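Local coordinates for protein CS1 fimbrial subunit A (Escherichia coli, PDB 4HJI) that builds, as the major pilin, the CS1 fimbriae with which enterotoxigenic bacteria colonize the epithelium of host organs, at residues A[75-79]-A[89-93]. Residues are numbered along the deposited sequence; the frame is centred on the assembly and turned at random.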
loop_
_atom_site.group_PDB
_atom_site.type_symbol
_atom_site.label_atom_id
_atom_site.label_comp_id
_atom_site.label_asym_id
_atom_site.label_seq_id
_atom_site.Cartn_x
_atom_site.Cartn_y
_atom_site.Cartn_z
ATOM N N ASP A 75 9.876 -3.650 -4.661
ATOM C CA ASP A 75 9.627 -4.533 -3.526
ATOM C C ASP A 75 9.895 -3.756 -2.264
ATOM O O ASP A 75 11.042 -3.371 -2.023
ATOM C CB ASP A 75 10.600 -5.703 -3.518
ATOM C CG ASP A 75 10.233 -6.786 -4.492
ATOM O OD1 ASP A 75 9.122 -6.723 -5.065
ATOM O OD2 ASP A 75 11.043 -7.736 -4.665
ATOM N N PRO A 76 8.850 -3.508 -1.457
ATOM C CA PRO A 76 9.084 -2.734 -0.264
ATOM C C PRO A 76 9.742 -3.536 0.849
ATOM O O PRO A 76 9.381 -4.696 1.100
ATOM C CB PRO A 76 7.688 -2.249 0.117
ATOM C CG PRO A 76 6.753 -3.243 -0.445
ATOM C CD PRO A 76 7.444 -3.915 -1.596
ATOM N N VAL A 77 10.730 -2.914 1.481
ATOM C CA VAL A 77 11.431 -3.470 2.610
ATOM C C VAL A 77 11.664 -2.387 3.652
ATOM O O VAL A 77 11.833 -1.229 3.298
ATOM C CB VAL A 77 12.764 -4.099 2.178
ATOM C CG1 VAL A 77 13.385 -4.831 3.335
ATOM C CG2 VAL A 77 12.547 -5.132 1.077
ATOM N N LEU A 78 11.665 -2.761 4.931
ATOM C CA LEU A 78 12.056 -1.839 5.994
ATOM C C LEU A 78 13.469 -2.197 6.425
ATOM O O LEU A 78 13.735 -3.334 6.851
ATOM C CB LEU A 78 11.125 -1.936 7.194
ATOM C CG LEU A 78 9.627 -1.915 6.912
ATOM C CD1 LEU A 78 8.897 -1.996 8.240
ATOM C CD2 LEU A 78 9.215 -0.667 6.136
ATOM N N SER A 79 14.357 -1.220 6.294
ATOM C CA SER A 79 15.762 -1.356 6.647
ATOM C C SER A 79 16.002 -0.804 8.045
ATOM O O SER A 79 15.514 0.280 8.386
ATOM C CB SER A 79 16.633 -0.634 5.617
ATOM O OG SER A 79 16.471 -1.197 4.325
ATOM N N PRO A 89 10.945 -7.776 5.152
ATOM C CA PRO A 89 10.126 -7.660 3.942
ATOM C C PRO A 89 8.703 -7.182 4.234
ATOM O O PRO A 89 8.152 -7.467 5.301
ATOM C CB PRO A 89 10.116 -9.089 3.378
ATOM C CG PRO A 89 10.284 -9.922 4.580
ATOM C CD PRO A 89 11.194 -9.188 5.509
ATOM N N VAL A 90 8.139 -6.415 3.307
ATOM C CA VAL A 90 6.790 -5.867 3.462
ATOM C C VAL A 90 5.923 -6.393 2.337
ATOM O O VAL A 90 6.368 -6.435 1.179
ATOM C CB VAL A 90 6.798 -4.321 3.402
ATOM C CG1 VAL A 90 5.378 -3.740 3.350
ATOM C CG2 VAL A 90 7.540 -3.739 4.600
ATOM N N SER A 91 4.709 -6.816 2.699
ATOM C CA SER A 91 3.669 -7.222 1.771
ATOM C C SER A 91 2.567 -6.177 1.779
ATOM O O SER A 91 2.283 -5.572 2.821
ATOM C CB SER A 91 3.108 -8.589 2.194
ATOM O OG SER A 91 4.074 -9.607 1.991
ATOM N N VAL A 92 1.970 -5.934 0.616
ATOM C CA VAL A 92 0.880 -4.992 0.476
ATOM C C VAL A 92 -0.267 -5.635 -0.269
ATOM O O VAL A 92 -0.054 -6.283 -1.301
ATOM C CB VAL A 92 1.330 -3.723 -0.287
ATOM C CG1 VAL A 92 0.199 -2.721 -0.327
ATOM C CG2 VAL A 92 2.585 -3.159 0.338
ATOM N N ASN A 93 -1.463 -5.542 0.310
ATOM C CA ASN A 93 -2.666 -6.099 -0.309
ATOM C C ASN A 93 -3.597 -4.945 -0.638
ATOM O O ASN A 93 -3.683 -3.984 0.120
ATOM C CB ASN A 93 -3.436 -7.062 0.623
ATOM C CG ASN A 93 -2.725 -8.373 0.889
ATOM O OD1 ASN A 93 -1.517 -8.505 0.736
ATOM N ND2 ASN A 93 -3.498 -9.374 1.272
#
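Val90 reaches across to Pro76 and Leu78 with both of its methyls, and shows how one branched side chain can join two segments linked to each other by a single backbone hydrogen bond. Its CB already lies against the backbone of Pro76, 3.5 Å from Pro76 O, and is 4.0 Å from Pro76 CB. From there the side chain forks. CG1, anti to the backbone N (chi1 171°), passes to the proline ring and comes within 4.1 Å of Pro76 CG; CG2, beside that N, runs the other way to Leu78, meeting Leu78 CG at 3.6 Å and the methyl Leu78 CD2 slightly farther off. The side chains of Pro76 and Leu78 each cross that of Val90 at nearly a right angle. The two segments belong to the antiparallel hairpin of strands 68-80 and 87-94, in the immunoglobulin-like type of β-sandwich expected of a chaperone-usher pilin, and Val90, Leu78 and Pro76 all face its interior, where Ile129, Ala131 and Val150 of other strands adjoin them. Val77 and Pro89 form a non-hydrogen-bonded pair, their side chains on the other face. Next to that pair, Val90 N donates to Pro76 O at 3.1 Å; the bond is bent (148° at the hydrogen), with the donor tilted 33° from the carbonyl plane. Farther along, Val92 CG2 makes a looser apolar contact, 4.2 Å from Pro76 CG.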